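Local coordinates for PfVFT1 (Plasmodium falciparum, PDB 5JKQ), which is of uncertain function but has the two-lobed Venus flytrap architecture of solute-binding proteins and probably binds a small solute between its lobes, at residues 180-185 with 241-246; 205-210 with 226-231; 234-239 with 251-256. The protein carries 3 engineered substitutions. All blocks are in the same frame, centred on the assembly; numbering follows the deposited sequence.

Interaction 1. Residues 180-185 with 241-246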
loop_
_atom_site.group_PDB
_atom_site.type_symbol
_atom_site.label_atom_id
_atom_site.label_comp_id
_atom_site.label_asym_id
_atom_site.label_seq_id
_atom_site.Cartn_x
_atom_site.Cartn_y
_atom_site.Cartn_z
ATOM N N LYS A 180 -10.190 -11.266 0.820
ATOM C CA LYS A 180 -11.249 -12.199 1.170
ATOM C C LYS A 180 -11.407 -13.254 0.082
ATOM O O LYS A 180 -11.068 -13.022 -1.079
ATOM C CB LYS A 180 -12.565 -11.453 1.398
ATOM C CG LYS A 180 -12.440 -10.317 2.401
ATOM C CD LYS A 180 -13.782 -9.678 2.693
ATOM C CE LYS A 180 -13.634 -8.462 3.592
ATOM N NZ LYS A 180 -12.980 -8.790 4.890
ATOM N N ILE A 181 -11.905 -14.419 0.477
ATOM C CA ILE A 181 -12.094 -15.534 -0.440
ATOM C C ILE A 181 -13.558 -15.940 -0.435
ATOM O O ILE A 181 -14.084 -16.348 0.599
ATOM C CB ILE A 181 -11.214 -16.746 -0.052
ATOM C CG1 ILE A 181 -9.734 -16.357 -0.093
ATOM C CG2 ILE A 181 -11.474 -17.930 -0.987
ATOM C CD1 ILE A 181 -8.803 -17.397 0.492
HETATM N N MSE A 182 -14.218 -15.815 -1.582
HETATM C CA MSE A 182 -15.591 -16.282 -1.697
HETATM C C MSE A 182 -15.634 -17.619 -2.429
HETATM O O MSE A 182 -14.920 -17.836 -3.411
HETATM C CB MSE A 182 -16.475 -15.246 -2.392
HETATM C CG MSE A 182 -16.063 -14.820 -3.777
HETATM SE SE MSE A 182 -17.442 -13.638 -4.512
HETATM C CE MSE A 182 -18.848 -14.956 -4.771
ATOM N N ILE A 183 -16.471 -18.517 -1.920
ATOM C CA ILE A 183 -16.529 -19.890 -2.399
ATOM C C ILE A 183 -17.919 -20.469 -2.147
ATOM O O ILE A 183 -18.623 -20.036 -1.234
ATOM C CB ILE A 183 -15.454 -20.765 -1.703
ATOM C CG1 ILE A 183 -15.446 -22.186 -2.278
ATOM C CG2 ILE A 183 -15.675 -20.781 -0.189
ATOM C CD1 ILE A 183 -14.282 -23.042 -1.796
ATOM N N LEU A 184 -18.316 -21.437 -2.965
ATOM C CA LEU A 184 -19.597 -22.109 -2.785
ATOM C C LEU A 184 -19.594 -22.919 -1.491
ATOM O O LEU A 184 -18.635 -23.635 -1.203
ATOM C CB LEU A 184 -19.894 -23.016 -3.977
ATOM C CG LEU A 184 -20.097 -22.298 -5.311
ATOM C CD1 LEU A 184 -19.957 -23.267 -6.473
ATOM C CD2 LEU A 184 -21.457 -21.619 -5.340
ATOM N N LYS A 185 -20.667 -22.797 -0.715
ATOM C CA LYS A 185 -20.788 -23.511 0.553
ATOM C C LYS A 185 -20.716 -25.021 0.378
ATOM O O LYS A 185 -20.306 -25.739 1.288
ATOM C CB LYS A 185 -22.105 -23.152 1.247
ATOM C CG LYS A 185 -22.046 -21.897 2.096
ATOM C CD LYS A 185 -22.821 -22.065 3.395
ATOM C CE LYS A 185 -22.532 -20.931 4.368
ATOM N NZ LYS A 185 -23.434 -20.961 5.547
ATOM N N LYS A 241 -20.210 -13.954 -10.622
ATOM C CA LYS A 241 -20.839 -14.770 -11.653
ATOM C C LYS A 241 -19.986 -16.000 -11.958
ATOM O O LYS A 241 -20.507 -17.098 -12.156
ATOM C CB LYS A 241 -21.055 -13.936 -12.920
ATOM C CG LYS A 241 -21.888 -14.611 -13.997
ATOM C CD LYS A 241 -23.037 -13.711 -14.442
ATOM C CE LYS A 241 -23.800 -14.295 -15.626
ATOM N NZ LYS A 241 -23.080 -14.097 -16.917
ATOM N N SER A 242 -18.671 -15.810 -11.966
ATOM C CA SER A 242 -17.735 -16.873 -12.311
ATOM C C SER A 242 -17.666 -17.956 -11.236
ATOM O O SER A 242 -17.560 -19.142 -11.550
ATOM C CB SER A 242 -16.342 -16.285 -12.545
ATOM O OG SER A 242 -15.411 -17.294 -12.888
ATOM N N VAL A 243 -17.714 -17.550 -9.972
ATOM C CA VAL A 243 -17.719 -18.504 -8.868
ATOM C C VAL A 243 -19.034 -19.279 -8.838
ATOM O O VAL A 243 -19.044 -20.487 -8.603
ATOM C CB VAL A 243 -17.497 -17.796 -7.512
ATOM C CG1 VAL A 243 -17.708 -18.758 -6.340
ATOM C CG2 VAL A 243 -16.102 -17.196 -7.460
ATOM N N LEU A 244 -20.139 -18.579 -9.076
ATOM C CA LEU A 244 -21.460 -19.199 -9.069
ATOM C C LEU A 244 -21.639 -20.129 -10.266
ATOM O O LEU A 244 -22.282 -21.173 -10.157
ATOM C CB LEU A 244 -22.555 -18.128 -9.067
ATOM C CG LEU A 244 -22.649 -17.281 -7.795
ATOM C CD1 LEU A 244 -23.545 -16.077 -8.018
ATOM C CD2 LEU A 244 -23.162 -18.111 -6.630
ATOM N N SER A 245 -21.061 -19.750 -11.404
ATOM C CA SER A 245 -21.118 -20.577 -12.606
ATOM C C SER A 245 -20.221 -21.804 -12.478
ATOM O O SER A 245 -20.204 -22.662 -13.361
ATOM C CB SER A 245 -20.707 -19.770 -13.837
ATOM O OG SER A 245 -19.312 -19.529 -13.837
ATOM N N LYS A 246 -19.460 -21.864 -11.388
ATOM C CA LYS A 246 -18.653 -23.036 -11.057
ATOM C C LYS A 246 -17.440 -23.189 -11.980
ATOM O O LYS A 246 -16.838 -24.261 -12.050
ATOM C CB LYS A 246 -19.523 -24.294 -11.116
ATOM C CG LYS A 246 -19.234 -25.319 -10.040
ATOM C CD LYS A 246 -20.527 -25.971 -9.576
ATOM C CE LYS A 246 -20.266 -27.116 -8.617
ATOM N NZ LYS A 246 -21.534 -27.695 -8.089
#

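Interaction 2. Residues 205-210 with 226-231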
loop_
_atom_site.group_PDB
_atom_site.type_symbol
_atom_site.label_atom_id
_atom_site.label_comp_id
_atom_site.label_asym_id
_atom_site.label_seq_id
_atom_site.Cartn_x
_atom_site.Cartn_y
_atom_site.Cartn_z
ATOM N N LEU A 205 -7.605 -26.812 -11.089
ATOM C CA LEU A 205 -8.451 -25.734 -10.586
ATOM C C LEU A 205 -7.954 -24.370 -11.050
ATOM O O LEU A 205 -6.775 -24.200 -11.366
ATOM C CB LEU A 205 -8.510 -25.773 -9.060
ATOM C CG LEU A 205 -9.078 -27.061 -8.457
ATOM C CD1 LEU A 205 -8.927 -27.046 -6.947
ATOM C CD2 LEU A 205 -10.538 -27.251 -8.843
ATOM N N LYS A 206 -8.868 -23.404 -11.086
ATOM C CA LYS A 206 -8.556 -22.047 -11.526
ATOM C C LYS A 206 -9.141 -21.040 -10.542
ATOM O O LYS A 206 -10.230 -21.248 -10.006
ATOM C CB LYS A 206 -9.098 -21.801 -12.936
ATOM C CG LYS A 206 -8.966 -23.007 -13.863
ATOM C CD LYS A 206 -9.241 -22.651 -15.320
ATOM C CE LYS A 206 -9.072 -23.868 -16.225
ATOM N NZ LYS A 206 -9.237 -23.541 -17.672
ATOM N N ILE A 207 -8.411 -19.950 -10.310
ATOM C CA ILE A 207 -8.804 -18.949 -9.322
ATOM C C ILE A 207 -9.129 -17.621 -9.992
ATOM O O ILE A 207 -8.352 -17.114 -10.804
ATOM C CB ILE A 207 -7.690 -18.757 -8.263
ATOM C CG1 ILE A 207 -7.580 -20.027 -7.412
ATOM C CG2 ILE A 207 -7.969 -17.535 -7.377
ATOM C CD1 ILE A 207 -6.535 -19.965 -6.311
ATOM N N ALA A 208 -10.288 -17.066 -9.645
ATOM C CA ALA A 208 -10.712 -15.769 -10.161
ATOM C C ALA A 208 -10.347 -14.658 -9.183
ATOM O O ALA A 208 -10.502 -14.809 -7.971
ATOM C CB ALA A 208 -12.206 -15.768 -10.425
ATOM N N CYS A 209 -9.865 -13.541 -9.720
ATOM C CA CYS A 209 -9.466 -12.397 -8.907
ATOM C C CYS A 209 -9.883 -11.088 -9.573
ATOM O O CYS A 209 -9.893 -10.981 -10.795
ATOM C CB CYS A 209 -7.954 -12.409 -8.678
ATOM S SG CYS A 209 -7.318 -13.922 -7.916
ATOM N N LEU A 210 -10.229 -10.092 -8.765
ATOM C CA LEU A 210 -10.663 -8.808 -9.299
ATOM C C LEU A 210 -9.457 -7.952 -9.674
ATOM O O LEU A 210 -9.529 -7.130 -10.586
ATOM C CB LEU A 210 -11.547 -8.075 -8.289
ATOM C CG LEU A 210 -12.080 -6.704 -8.715
ATOM C CD1 LEU A 210 -12.832 -6.784 -10.036
ATOM C CD2 LEU A 210 -12.977 -6.130 -7.633
ATOM N N VAL A 226 -2.433 -24.101 -9.210
ATOM C CA VAL A 226 -3.633 -23.584 -9.855
ATOM C C VAL A 226 -3.272 -22.508 -10.870
ATOM O O VAL A 226 -2.142 -22.018 -10.887
ATOM C CB VAL A 226 -4.621 -22.994 -8.826
ATOM C CG1 VAL A 226 -5.044 -24.050 -7.821
ATOM C CG2 VAL A 226 -3.999 -21.812 -8.105
ATOM N N THR A 227 -4.237 -22.150 -11.714
ATOM C CA THR A 227 -4.076 -21.045 -12.654
ATOM C C THR A 227 -4.771 -19.802 -12.107
ATOM O O THR A 227 -5.811 -19.899 -11.454
ATOM C CB THR A 227 -4.643 -21.393 -14.042
ATOM O OG1 THR A 227 -6.003 -21.826 -13.913
ATOM C CG2 THR A 227 -3.826 -22.498 -14.688
ATOM N N TYR A 228 -4.186 -18.639 -12.378
ATOM C CA TYR A 228 -4.673 -17.376 -11.830
ATOM C C TYR A 228 -5.214 -16.470 -12.927
ATOM O O TYR A 228 -4.496 -16.111 -13.860
ATOM C CB TYR A 228 -3.554 -16.666 -11.065
ATOM C CG TYR A 228 -2.938 -17.527 -9.988
ATOM C CD1 TYR A 228 -3.458 -17.538 -8.700
ATOM C CD2 TYR A 228 -1.845 -18.339 -10.259
ATOM C CE1 TYR A 228 -2.903 -18.329 -7.713
ATOM C CE2 TYR A 228 -1.283 -19.133 -9.278
ATOM C CZ TYR A 228 -1.816 -19.124 -8.007
ATOM O OH TYR A 228 -1.267 -19.912 -7.022
ATOM N N ASP A 229 -6.487 -16.106 -12.802
ATOM C CA ASP A 229 -7.144 -15.222 -13.757
ATOM C C ASP A 229 -7.671 -13.976 -13.055
ATOM O O ASP A 229 -8.559 -14.063 -12.205
ATOM C CB ASP A 229 -8.286 -15.956 -14.462
ATOM C CG ASP A 229 -8.916 -15.133 -15.568
ATOM O OD1 ASP A 229 -8.261 -14.192 -16.064
ATOM O OD2 ASP A 229 -10.067 -15.433 -15.948
ATOM N N TYR A 230 -7.114 -12.822 -13.414
ATOM C CA TYR A 230 -7.555 -11.544 -12.863
ATOM C C TYR A 230 -7.933 -10.544 -13.956
ATOM O O TYR A 230 -8.598 -9.541 -13.691
ATOM C CB TYR A 230 -6.467 -10.947 -11.971
ATOM C CG TYR A 230 -5.173 -10.656 -12.690
ATOM C CD1 TYR A 230 -4.962 -9.433 -13.313
ATOM C CD2 TYR A 230 -4.161 -11.602 -12.743
ATOM C CE1 TYR A 230 -3.779 -9.162 -13.972
ATOM C CE2 TYR A 230 -2.974 -11.342 -13.399
ATOM C CZ TYR A 230 -2.788 -10.121 -14.012
ATOM O OH TYR A 230 -1.606 -9.859 -14.666
ATOM N N LYS A 231 -7.510 -10.823 -15.183
ATOM C CA LYS A 231 -7.766 -9.927 -16.302
ATOM C C LYS A 231 -9.223 -9.985 -16.760
ATOM O O LYS A 231 -9.749 -9.013 -17.302
ATOM C CB LYS A 231 -6.834 -10.270 -17.466
ATOM C CG LYS A 231 -5.384 -9.883 -17.217
ATOM C CD LYS A 231 -4.445 -10.503 -18.240
ATOM C CE LYS A 231 -2.998 -10.122 -17.960
ATOM N NZ LYS A 231 -2.060 -10.641 -18.994
#

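Interaction 3. Residues 234-239 with 251-256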
loop_
_atom_site.group_PDB
_atom_site.type_symbol
_atom_site.label_atom_id
_atom_site.label_comp_id
_atom_site.label_asym_id
_atom_site.label_seq_id
_atom_site.Cartn_x
_atom_site.Cartn_y
_atom_site.Cartn_z
ATOM N N SER A 234 -13.784 -7.288 -14.010
ATOM C CA SER A 234 -13.722 -5.841 -13.813
ATOM C C SER A 234 -14.666 -5.364 -12.708
ATOM O O SER A 234 -14.718 -4.172 -12.405
ATOM C CB SER A 234 -14.059 -5.119 -15.120
ATOM O OG SER A 234 -13.210 -5.547 -16.171
ATOM N N SER A 235 -15.415 -6.288 -12.113
ATOM C CA SER A 235 -16.354 -5.924 -11.060
ATOM C C SER A 235 -16.698 -7.110 -10.169
ATOM O O SER A 235 -16.456 -8.264 -10.522
ATOM C CB SER A 235 -17.636 -5.347 -11.665
ATOM O OG SER A 235 -18.356 -6.337 -12.379
ATOM N N TYR A 236 -17.264 -6.802 -9.007
ATOM C CA TYR A 236 -17.704 -7.815 -8.062
ATOM C C TYR A 236 -18.730 -8.746 -8.701
ATOM O O TYR A 236 -18.687 -9.960 -8.502
ATOM C CB TYR A 236 -18.285 -7.138 -6.822
ATOM C CG TYR A 236 -18.971 -8.064 -5.845
ATOM C CD1 TYR A 236 -18.253 -9.014 -5.133
ATOM C CD2 TYR A 236 -20.336 -7.965 -5.614
ATOM C CE1 TYR A 236 -18.876 -9.852 -4.230
ATOM C CE2 TYR A 236 -20.969 -8.797 -4.709
ATOM C CZ TYR A 236 -20.234 -9.740 -4.020
ATOM O OH TYR A 236 -20.858 -10.571 -3.119
ATOM N N ILE A 237 -19.641 -8.171 -9.481
ATOM C CA ILE A 237 -20.693 -8.943 -10.131
ATOM C C ILE A 237 -20.094 -9.922 -11.141
ATOM O O ILE A 237 -20.541 -11.063 -11.241
ATOM C CB ILE A 237 -21.717 -8.014 -10.822
ATOM C CG1 ILE A 237 -22.490 -7.229 -9.761
ATOM C CG2 ILE A 237 -22.699 -8.810 -11.693
ATOM C CD1 ILE A 237 -23.320 -6.087 -10.311
ATOM N N ASP A 238 -19.078 -9.477 -11.879
ATOM C CA ASP A 238 -18.391 -10.341 -12.836
ATOM C C ASP A 238 -17.701 -11.483 -12.110
ATOM O O ASP A 238 -17.893 -12.654 -12.439
ATOM C CB ASP A 238 -17.355 -9.557 -13.648
ATOM C CG ASP A 238 -17.977 -8.474 -14.504
ATOM O OD1 ASP A 238 -19.171 -8.590 -14.846
ATOM O OD2 ASP A 238 -17.262 -7.507 -14.844
ATOM N N LEU A 239 -16.887 -11.116 -11.125
ATOM C CA LEU A 239 -16.156 -12.071 -10.303
ATOM C C LEU A 239 -17.120 -13.105 -9.720
ATOM O O LEU A 239 -16.885 -14.310 -9.817
ATOM C CB LEU A 239 -15.402 -11.316 -9.196
ATOM C CG LEU A 239 -14.448 -11.988 -8.196
ATOM C CD1 LEU A 239 -15.168 -12.901 -7.208
ATOM C CD2 LEU A 239 -13.335 -12.732 -8.917
ATOM N N GLY A 251 -13.230 -17.088 -5.555
ATOM C CA GLY A 251 -13.074 -15.718 -5.997
ATOM C C GLY A 251 -12.331 -14.940 -4.928
ATOM O O GLY A 251 -12.724 -14.955 -3.761
ATOM N N VAL A 252 -11.247 -14.280 -5.325
ATOM C CA VAL A 252 -10.453 -13.475 -4.405
ATOM C C VAL A 252 -10.790 -12.003 -4.596
ATOM O O VAL A 252 -10.733 -11.484 -5.712
ATOM C CB VAL A 252 -8.941 -13.681 -4.615
ATOM C CG1 VAL A 252 -8.158 -13.039 -3.477
ATOM C CG2 VAL A 252 -8.608 -15.164 -4.719
ATOM N N ILE A 253 -11.135 -11.333 -3.503
ATOM C CA ILE A 253 -11.583 -9.951 -3.575
ATOM C C ILE A 253 -11.404 -9.255 -2.226
ATOM O O ILE A 253 -11.487 -9.889 -1.175
ATOM C CB ILE A 253 -13.060 -9.884 -4.037
ATOM C CG1 ILE A 253 -13.434 -8.458 -4.442
ATOM C CG2 ILE A 253 -14.002 -10.441 -2.961
ATOM C CD1 ILE A 253 -14.603 -8.399 -5.401
ATOM N N SER A 254 -11.147 -7.952 -2.264
ATOM C CA SER A 254 -10.840 -7.191 -1.055
ATOM C C SER A 254 -12.088 -6.706 -0.319
ATOM O O SER A 254 -12.010 -6.323 0.848
ATOM C CB SER A 254 -9.958 -5.990 -1.405
ATOM O OG SER A 254 -8.800 -6.400 -2.110
ATOM N N GLY A 255 -13.233 -6.717 -0.997
ATOM C CA GLY A 255 -14.466 -6.232 -0.401
ATOM C C GLY A 255 -15.723 -6.868 -0.959
ATOM O O GLY A 255 -15.717 -7.438 -2.051
ATOM N N ILE A 256 -16.807 -6.756 -0.194
ATOM C CA ILE A 256 -18.101 -7.324 -0.557
ATOM C C ILE A 256 -19.171 -6.227 -0.532
ATOM O O ILE A 256 -19.654 -5.857 0.538
ATOM C CB ILE A 256 -18.504 -8.466 0.409
ATOM C CG1 ILE A 256 -17.421 -9.553 0.443
ATOM C CG2 ILE A 256 -19.853 -9.061 0.019
ATOM C CD1 ILE A 256 -17.195 -10.273 -0.885
#

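Interaction 1. Residues 180-185 with 241-246
Met182, a selenomethionine, reaches Val243 through two torsions: chi1 of 58° places CG between the backbone N and the carbonyl carbon, and the bend at chi3 (-70°) swings CE onto the valine, 4.2 Å from its CB. Leu184 takes another route. Its CG stands beside the backbone N, with chi1 at -65°, and the two methyls diverge, one toward Leu244 and the other toward Val243 O and Lys246. Its CD2 meets CD2 of Leu244 at 4.1 Å, while its CD1 lies 3.6 Å from Val243 O and 4.2 Å from Lys246 CD, the leucine and lysine chains crossing at about a right angle. Val243 faces the strand from the helix: its CG1 approaches Met182 O at 4.1 Å, and a compact branched side chain can lie this close to the strand backbone while its CB meets the selenomethionine methyl. Lys246 leaves the helix with positive phi in a Schellman motif, its N bonded back to Val243 O at 3.1 Å. Its aliphatic stem can thus line Leu184 while NZ forms a salt bridge with Glu186. Ser245 OG donates to Ser242 O over 2.9 Å, from above the carbonyl plane. Both serine hydroxyls also bond to Ser247; with these polar groups engaged there and at Glu186, strand and helix meet through apolar side chains, and the fit depends on shape and burial rather than on directional bonds.

Interaction 2. Residues 205-210 with 226-231
Ile207 and Thr227 lie on adjacent parallel strands of a beta-alpha-beta crossover, in which helix 212-222 links strand 206-209 to strand 227-229. The isoleucine backbone is gripped from both its polar atoms: Ile207 N donates to Thr227 O at 2.8 Å, and Ile207 O accepts from Asp229 N at 2.9 Å. Its side chain then rises from the face it shares with Tyr228. Ile207 CB sits 3.9 Å from Thr227 O. CG1 is directed beside the backbone N (chi1 -68°), which aims the chain at Val226, whose CG2 lies 4.1 Å from it. At the tip, Ile207 CD1 closes on Val226 CG2 to 3.6 Å and on Tyr228 CE1 to 4.2 Å, meeting the ring obliquely. A long, branched apolar residue can thus fill the angle between a valine and an aromatic ring; Ile250 and Val252 of the next strand also touch it. Tyr228 lies against the crossover helix, where Lys219 makes a cation-pi contact with its ring and Leu223 O receives its hydroxyl. Cys209 ties the same helix covalently to the strand through its disulfide with Cys215. On the face shared by Lys206, Thr227, Ala208 and Asp229, Lys206 runs alongside Thr227, whose hydroxyl oxygen OG1 comes to 3.2 Å from the lysine CG.

Interaction 3. Residues 234-239 with 251-256
Tyr236 and Ile253 meet at about a right angle, the isoleucine bringing its CD1 to the edge of the phenol ring, near the ring plane and 3.7 Å from CD1 of the tyrosine. The ring is carried there because CG stands opposite the backbone N (chi1 171°), which sends it from the first turn of helix 236-244 toward 251-256. Farther out along the ring, Ile256 crosses it obliquely. CD1 of Ile256 is 3.8 Å from Tyr236 CE1, and its CG2 comes within 3.6 Å of Tyr236 OH, two branches of one beta-branched residue touching two places on the phenol. A large flat side chain suits this position, since it spans from the end of the strand to the loop that follows. One turn along the helix, Leu239 is directed toward the strand. Its CD1 rests on Gly251 CA at 3.7 Å, an approach to the backbone itself that is possible because the glycine carries no side chain in the direction of the leucine. The helix start is secured by Ser235, the N-cap, whose OG accepts from Asp238 N at 3.3 Å; a small hydroxyl residue is well suited to that role. Tyr236 also packs edge-to-face with Phe258. Met182, on the strand next to 250-253, touches both Tyr236 and Leu239, and Ala208 on the other neighbouring strand touches Leu239 as well, so the helix lies over strand 250-253, with strands 175-184 and 206-209 flanking that strand.

In the fold
Running from the N terminus, the chain first reaches 180-185, on a long strand of the mixed sheet, then passes helix 192-201 to 205-210. Interaction 2 closes a short loop at 226-231, nested within the larger one that interaction 1 closes at 241-246. Interaction 3 opens at 234-239, after interaction 2 is complete but before interaction 1 has closed, and ends at 251-256, so interactions 1 and 3 cross while 2 and 3 follow in series. Interactions 1 and 3 share helix 236-244. Backbone pairing of 251-256 with 180-185 and 205-210 joins all three contacts in one sheet and its covering helices.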